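Local coordinates for protein kinase (Staphylococcus aureus subsp. aureus Mu50, PDB 3PY9), which forms the extracellular PASTA-repeat region of the membrane Ser/Thr kinase PrkC, which probably senses muropeptides outside the cell to regulate phosphorylation inside it, at residues D40-P43 / E44-I48; G82-K85 / E86-L89; K91-L95 / G96-V100. All blocks are in the same frame, centred on the assembly; numbering follows the deposited sequence.

Contact 1: residues D40-P43 / E44-I48; sequences DKYP and ENEII. With EU (europium ion), chain C.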
loop_
_atom_site.group_PDB
_atom_site.type_symbol
_atom_site.label_atom_id
_atom_site.label_comp_id
_atom_site.label_asym_id
_atom_site.label_seq_id
_atom_site.Cartn_x
_atom_site.Cartn_y
_atom_site.Cartn_z
ATOM N N ASP A 40 -10.037 32.944 -18.885
ATOM C CA ASP A 40 -9.807 31.617 -19.439
ATOM C C ASP A 40 -10.092 31.654 -20.945
ATOM O O ASP A 40 -9.500 30.890 -21.727
ATOM C CB ASP A 40 -10.696 30.591 -18.723
ATOM C CG ASP A 40 -10.608 30.704 -17.201
ATOM O OD1 ASP A 40 -9.511 30.487 -16.641
ATOM O OD2 ASP A 40 -11.635 31.018 -16.563
ATOM N N LYS A 41 -10.981 32.566 -21.338
ATOM C CA LYS A 41 -11.363 32.780 -22.733
ATOM C C LYS A 41 -10.247 33.370 -23.623
ATOM O O LYS A 41 -10.156 33.036 -24.802
ATOM C CB LYS A 41 -12.617 33.660 -22.765
ATOM C CG LYS A 41 -13.354 33.748 -24.109
ATOM C CD LYS A 41 -14.668 34.521 -23.910
ATOM C CE LYS A 41 -15.314 34.953 -25.212
ATOM N NZ LYS A 41 -16.266 36.083 -24.969
ATOM N N TYR A 42 -9.405 34.238 -23.064
ATOM C CA TYR A 42 -8.345 34.906 -23.840
ATOM C C TYR A 42 -6.923 34.644 -23.314
ATOM O O TYR A 42 -6.652 34.815 -22.121
ATOM C CB TYR A 42 -8.584 36.426 -23.927
ATOM C CG TYR A 42 -9.872 36.833 -24.616
ATOM C CD1 TYR A 42 -9.893 37.144 -25.977
ATOM C CD2 TYR A 42 -11.062 36.923 -23.902
ATOM C CE1 TYR A 42 -11.074 37.519 -26.612
ATOM C CE2 TYR A 42 -12.245 37.298 -24.524
ATOM C CZ TYR A 42 -12.245 37.589 -25.872
ATOM O OH TYR A 42 -13.421 37.957 -26.465
ATOM N N PRO A 43 -6.005 34.241 -24.215
ATOM C CA PRO A 43 -4.602 34.030 -23.883
ATOM C C PRO A 43 -4.001 35.291 -23.264
ATOM O O PRO A 43 -4.339 36.407 -23.691
ATOM C CB PRO A 43 -3.952 33.784 -25.246
ATOM C CG PRO A 43 -5.043 33.337 -26.115
ATOM C CD PRO A 43 -6.286 33.964 -25.635
ATOM N N GLU A 44 -3.058 35.151 -22.242
ATOM C CA GLU A 44 -2.453 36.302 -21.556
ATOM C C GLU A 44 -1.873 37.366 -22.523
ATOM O O GLU A 44 -1.139 37.067 -23.448
ATOM C CB GLU A 44 -1.345 35.850 -20.606
ATOM C CG GLU A 44 -0.700 37.004 -19.825
ATOM C CD GLU A 44 0.344 36.550 -18.830
ATOM O OE1 GLU A 44 0.587 35.325 -18.715
ATOM O OE2 GLU A 44 0.923 37.423 -18.147
ATOM N N ASN A 45 -2.278 38.608 -22.252
ATOM C CA ASN A 45 -1.898 39.878 -22.929
ATOM C C ASN A 45 -2.530 40.120 -24.283
ATOM O O ASN A 45 -1.910 40.553 -25.274
ATOM C CB ASN A 45 -0.392 39.921 -22.955
ATOM C CG ASN A 45 0.075 39.286 -21.659
ATOM O OD1 ASN A 45 0.232 39.979 -20.651
ATOM N ND2 ASN A 45 0.309 37.976 -21.673
ATOM N N GLU A 46 -3.802 39.810 -24.259
ATOM C CA GLU A 46 -4.755 39.977 -25.316
ATOM C C GLU A 46 -5.799 40.862 -24.640
ATOM O O GLU A 46 -6.079 40.699 -23.452
ATOM C CB GLU A 46 -5.424 38.656 -25.786
ATOM C CG GLU A 46 -4.565 37.750 -26.643
ATOM C CD GLU A 46 -5.346 36.871 -27.640
ATOM O OE1 GLU A 46 -6.468 36.420 -27.330
ATOM O OE2 GLU A 46 -4.796 36.645 -28.744
ATOM N N ILE A 47 -6.394 41.816 -25.378
ATOM C CA ILE A 47 -7.505 42.651 -24.882
ATOM C C ILE A 47 -8.755 41.800 -24.597
ATOM O O ILE A 47 -9.212 41.053 -25.450
ATOM C CB ILE A 47 -7.923 43.768 -25.897
ATOM C CG1 ILE A 47 -6.741 44.650 -26.379
ATOM C CG2 ILE A 47 -9.070 44.616 -25.357
ATOM C CD1 ILE A 47 -5.847 45.151 -25.347
ATOM N N ILE A 48 -9.316 41.977 -23.406
ATOM C CA ILE A 48 -10.472 41.244 -22.892
ATOM C C ILE A 48 -11.756 42.033 -23.122
ATOM O O ILE A 48 -12.803 41.468 -23.435
ATOM C CB ILE A 48 -10.275 41.077 -21.359
ATOM C CG1 ILE A 48 -9.309 39.942 -21.048
ATOM C CG2 ILE A 48 -11.577 40.888 -20.600
ATOM C CD1 ILE A 48 -9.119 39.798 -19.549
HETATM EU EU EU C . 1.809 35.614 -16.538
#
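Y42 and P43 meet E46 across a short turn, and one carboxylate oxygen, OE1 of E46, touches both residues. OE1 of E46 sits 3.0 Å from CD of P43 and 3.8 Å from CD1 of Y42; it lies against the CD-CG side of the proline ring and meets the tyrosine ring at its edge, in plane. The carboxylate plane is turned 52° from that aromatic ring, and the side chains of Y42 and E46 run at about a right angle to one another. No hydrogen bond joins the two segments through these side chains; the approach is carbon against oxygen. One face of the Y42 ring is occupied differently: O of I47 stands 4.0 Å above the ring plane, offset toward the rim, with CA of I48 over the same face. Y42 reaches this place because its CG lies beside the backbone N and anti to the carbonyl carbon (chi1 -61°), which directs the ring at the segment 44-48. Below the carboxylate, CB and CG of E46 each pass 3.3 Å from O of P43, so the stem of E46 runs past the proline carbonyl, the two side chains crossing obliquely.

The turn belongs to a PASTA domain, where it links strand 30-37 to strand 47-51, an outermost strand of a three-stranded sheet. E44 leaves in another direction: its chain is fully extended, with CG anti to the backbone N (chi1 -178°), and its carboxylate grips a europium ion through both oxygens, OE1 at 2.5 Å and OE2 at 2.6 Å from the metal. Farther out, the backbone O of Y42 accepts a hydrogen bond from OG of S69, N45 and E46 bond through their backbones to S69, and I47 packs on V66 and I68 of strand 63-69.

Contact 2: residues G82-K85 / E86-L89; sequences GLPK and EEAL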
loop_
_atom_site.group_PDB
_atom_site.type_symbol
_atom_site.label_atom_id
_atom_site.label_comp_id
_atom_site.label_asym_id
_atom_site.label_seq_id
_atom_site.Cartn_x
_atom_site.Cartn_y
_atom_site.Cartn_z
ATOM N N GLY A 82 -5.373 10.140 0.989
ATOM C CA GLY A 82 -5.436 9.578 2.337
ATOM C C GLY A 82 -6.457 10.200 3.270
ATOM O O GLY A 82 -6.715 9.638 4.332
ATOM N N LEU A 83 -7.036 11.343 2.884
ATOM C CA LEU A 83 -8.154 11.964 3.621
ATOM C C LEU A 83 -9.465 11.301 3.238
ATOM O O LEU A 83 -9.572 10.776 2.125
ATOM C CB LEU A 83 -8.273 13.457 3.287
ATOM C CG LEU A 83 -7.017 14.335 3.256
ATOM C CD1 LEU A 83 -7.391 15.754 2.857
ATOM C CD2 LEU A 83 -6.260 14.308 4.617
ATOM N N PRO A 84 -10.482 11.340 4.139
ATOM C CA PRO A 84 -11.837 10.900 3.775
ATOM C C PRO A 84 -12.391 11.776 2.655
ATOM O O PRO A 84 -12.013 12.942 2.560
ATOM C CB PRO A 84 -12.658 11.135 5.046
ATOM C CG PRO A 84 -11.699 11.307 6.127
ATOM C CD PRO A 84 -10.417 11.812 5.535
ATOM N N LYS A 85 -13.297 11.217 1.849
ATOM C CA LYS A 85 -13.821 11.871 0.648
ATOM C C LYS A 85 -14.288 13.295 0.869
ATOM O O LYS A 85 -13.939 14.184 0.104
ATOM C CB LYS A 85 -14.957 11.049 0.011
ATOM C CG LYS A 85 -15.438 11.618 -1.317
ATOM C CD LYS A 85 -16.536 10.807 -1.962
ATOM C CE LYS A 85 -17.896 11.070 -1.345
ATOM N NZ LYS A 85 -18.990 10.569 -2.239
ATOM N N GLU A 86 -15.097 13.507 1.903
ATOM C CA GLU A 86 -15.680 14.830 2.151
ATOM C C GLU A 86 -14.647 15.876 2.573
ATOM O O GLU A 86 -14.723 17.015 2.116
ATOM C CB GLU A 86 -16.870 14.753 3.129
ATOM C CG GLU A 86 -16.543 14.360 4.572
ATOM C CD GLU A 86 -16.932 15.441 5.582
ATOM O OE1 GLU A 86 -18.148 15.726 5.699
ATOM O OE2 GLU A 86 -16.024 15.986 6.269
ATOM N N GLU A 87 -13.676 15.487 3.411
ATOM C CA GLU A 87 -12.549 16.380 3.755
ATOM C C GLU A 87 -11.800 16.808 2.478
ATOM O O GLU A 87 -11.503 17.987 2.281
ATOM C CB GLU A 87 -11.593 15.733 4.777
ATOM C CG GLU A 87 -10.473 16.666 5.345
ATOM C CD GLU A 87 -9.514 15.956 6.329
ATOM O OE1 GLU A 87 -9.715 14.768 6.633
ATOM O OE2 GLU A 87 -8.557 16.585 6.829
ATOM N N ALA A 88 -11.537 15.832 1.612
ATOM C CA ALA A 88 -10.856 16.050 0.337
ATOM C C ALA A 88 -11.549 17.109 -0.540
ATOM O O ALA A 88 -10.887 17.967 -1.126
ATOM C CB ALA A 88 -10.758 14.742 -0.408
ATOM N N LEU A 89 -12.878 17.017 -0.618
ATOM C CA LEU A 89 -13.694 17.863 -1.485
ATOM C C LEU A 89 -13.790 19.275 -0.930
ATOM O O LEU A 89 -13.645 20.259 -1.670
ATOM C CB LEU A 89 -15.093 17.261 -1.670
ATOM C CG LEU A 89 -15.281 16.051 -2.602
ATOM C CD1 LEU A 89 -16.699 15.503 -2.511
ATOM C CD2 LEU A 89 -14.951 16.408 -4.046
#
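P84 and K85 hand their carbonyls to A88 and L89, and these two bonds give the evidence that the first turn of a helix is formed here. N of A88 donates to O of P84 at 3.1 Å with an N-H...O angle of 167°, a nearly straight bond that approaches almost head-on to the carbonyl. N of L89 donates to O of K85, also at 3.1 Å, but at 145° and from a position tilted off the carbonyl plane, so the second bond is the more bent. P84 occupies the N-cap position and starts the helical bonding with its carbonyl.

Among the side chains, E87 reaches toward the residues that lead into the helix. Its CG stands opposite the backbone N (chi1 -172°) and the rest of the chain is extended, which carries the carboxylate beside L83 and P84. OE1 comes 3.2 Å from CD of P84 and 3.9 Å from CB of L83, while OE2 lies 3.9 Å from CD2 of L83. The leucine and glutamate side chains cross at about a right angle, so the aliphatic branches meet the carboxylate and also CG of E87, which CD1 of L83 approaches at 4.1 Å. On another side of the turn, CB of A88 rests 3.3 Å from O of K85.

Helix 85-93 begins here against strand 133-138, with A88 on L135 and K85 on E137, while the backbones of G82 and L83 bond to I115 of strand 115-118.

Contact 3: residues K91-L95 / G96-V100; sequences KLKSL and GLKDV. With EU (europium ion), chain E.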
loop_
_atom_site.group_PDB
_atom_site.type_symbol
_atom_site.label_atom_id
_atom_site.label_comp_id
_atom_site.label_asym_id
_atom_site.label_seq_id
_atom_site.Cartn_x
_atom_site.Cartn_y
_atom_site.Cartn_z
ATOM N N LYS A 91 -11.587 20.704 1.096
ATOM C CA LYS A 91 -10.252 21.284 0.900
ATOM C C LYS A 91 -10.039 21.801 -0.523
ATOM O O LYS A 91 -9.266 22.739 -0.745
ATOM C CB LYS A 91 -9.169 20.255 1.244
ATOM C CG LYS A 91 -7.734 20.783 1.217
ATOM C CD LYS A 91 -7.319 21.354 2.569
ATOM C CE LYS A 91 -6.144 22.341 2.435
ATOM N NZ LYS A 91 -5.815 22.990 3.749
ATOM N N LEU A 92 -10.716 21.173 -1.483
ATOM C CA LEU A 92 -10.683 21.604 -2.879
ATOM C C LEU A 92 -11.559 22.837 -3.119
ATOM O O LEU A 92 -11.103 23.816 -3.725
ATOM C CB LEU A 92 -11.070 20.452 -3.811
ATOM C CG LEU A 92 -9.916 19.475 -4.074
ATOM C CD1 LEU A 92 -10.404 18.155 -4.656
ATOM C CD2 LEU A 92 -8.879 20.111 -4.988
ATOM N N LYS A 93 -12.800 22.787 -2.623
ATOM C CA LYS A 93 -13.720 23.928 -2.682
ATOM C C LYS A 93 -13.109 25.165 -2.032
ATOM O O LYS A 93 -13.179 26.258 -2.594
ATOM C CB LYS A 93 -15.059 23.605 -2.011
ATOM C CG LYS A 93 -16.195 23.281 -2.976
ATOM C CD LYS A 93 -17.528 23.059 -2.228
ATOM C CE LYS A 93 -18.287 24.371 -1.956
ATOM N NZ LYS A 93 -19.635 24.146 -1.330
ATOM N N SER A 94 -12.501 24.975 -0.860
ATOM C CA SER A 94 -11.869 26.061 -0.109
ATOM C C SER A 94 -10.869 26.871 -0.955
ATOM O O SER A 94 -10.457 27.969 -0.571
ATOM C CB SER A 94 -11.222 25.526 1.183
ATOM O OG SER A 94 -9.934 24.950 0.973
ATOM N N LEU A 95 -10.494 26.324 -2.109
ATOM C CA LEU A 95 -9.616 27.023 -3.042
ATOM C C LEU A 95 -10.318 27.371 -4.359
ATOM O O LEU A 95 -9.670 27.816 -5.313
ATOM C CB LEU A 95 -8.360 26.193 -3.316
ATOM C CG LEU A 95 -7.512 25.734 -2.127
ATOM C CD1 LEU A 95 -6.307 24.924 -2.613
ATOM C CD2 LEU A 95 -7.061 26.911 -1.257
ATOM N N GLY A 96 -11.637 27.176 -4.399
ATOM C CA GLY A 96 -12.442 27.447 -5.586
ATOM C C GLY A 96 -12.423 26.332 -6.621
ATOM O O GLY A 96 -12.932 26.511 -7.728
ATOM N N LEU A 97 -11.839 25.184 -6.261
ATOM C CA LEU A 97 -11.800 24.005 -7.133
ATOM C C LEU A 97 -13.058 23.150 -6.972
ATOM O O LEU A 97 -13.155 22.341 -6.045
ATOM C CB LEU A 97 -10.542 23.171 -6.869
ATOM C CG LEU A 97 -9.196 23.848 -7.162
ATOM C CD1 LEU A 97 -8.053 23.195 -6.407
ATOM C CD2 LEU A 97 -8.927 23.895 -8.664
ATOM N N LYS A 98 -14.010 23.327 -7.886
ATOM C CA LYS A 98 -15.316 22.689 -7.768
ATOM C C LYS A 98 -15.631 21.658 -8.867
ATOM O O LYS A 98 -16.594 20.898 -8.743
ATOM C CB LYS A 98 -16.417 23.760 -7.682
ATOM C CG LYS A 98 -16.149 24.837 -6.619
ATOM C CD LYS A 98 -17.345 25.791 -6.407
ATOM C CE LYS A 98 -16.904 27.109 -5.736
ATOM N NZ LYS A 98 -16.128 26.930 -4.452
ATOM N N ASP A 99 -14.827 21.625 -9.927
ATOM C CA ASP A 99 -15.008 20.660 -11.018
ATOM C C ASP A 99 -14.278 19.348 -10.682
ATOM O O ASP A 99 -13.184 19.079 -11.186
ATOM C CB ASP A 99 -14.519 21.261 -12.354
ATOM C CG ASP A 99 -14.440 20.234 -13.490
ATOM O OD1 ASP A 99 -15.093 19.165 -13.405
ATOM O OD2 ASP A 99 -13.719 20.487 -14.484
ATOM N N VAL A 100 -14.878 18.548 -9.807
ATOM C CA VAL A 100 -14.214 17.343 -9.308
ATOM C C VAL A 100 -15.072 16.124 -9.552
ATOM O O VAL A 100 -16.225 16.067 -9.136
ATOM C CB VAL A 100 -13.840 17.451 -7.809
ATOM C CG1 VAL A 100 -13.029 16.246 -7.370
ATOM C CG2 VAL A 100 -13.042 18.731 -7.548
HETATM EU EU EU E . -14.786 20.122 -16.621
#
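L92 and L97 bring their side chains together at the end of helix 85-93, and L92 can be followed outward atom by atom. Its CB lies 3.6 Å from O of L97. CG stands beside the backbone N, opposite the carbonyl carbon (chi1 -80°), and from it the two methyls part: CD2 meets CD1 of L97 at 3.5 Å, tighter than usual for two carbons, while CD1 reaches CG2 of V100 at 4.0 Å. One leucine thus bridges the residue just past the turn and the start of strand 100-105. Around it, M77, P78 and L135 add further apolar contacts.

The backbone is arranged to suit. N of L97 donates to O of L92 at 3.0 Å, and N of G96 donates to O of K93 at 2.5 Å, a separation so short that its exact length is doubtful. Both donors stand well above the plane of their acceptor carbonyl, by 40° and 52°. With G96 at positive phi as the C-prime residue, the pair defines a Schellman motif, and the reversal is consistent with L97 lying back against L92.

The polar groups lie apart from this apolar patch. K98 crosses K93 at about a right angle, its NZ near CG of K93, and the two NZ atoms, of K93 and K98, stay 5.5 Å apart as like charges. D99 binds a europium ion through OD2 at 2.4 Å; D130 and N132 complete the metal site, and OD2 also accepts a hydrogen bond from N of N132. Two partners on one oxygen would stabilise its negative charge, probably keeping the carboxylate ionised beside the metal.

The three contacts follow one another along the chain, contact 1 in the first PASTA domain and contacts 2 and 3 in the second. Contact 1 stands apart: its centre is 34 Å from that of contact 2 and 24 Å from that of contact 3, with nearest atoms about 18 Å and 10 Å away. Contacts 2 and 3 lie at opposite ends of helix 85-93, centres 12 Å apart, and touch where CD2 of L89 packs on CG1 of V100 at 3.8 Å. One helix is therefore started, ended and tied to the following strand within a single domain, consistent with successive PASTA domains forming separate units of an elongated extracellular chain.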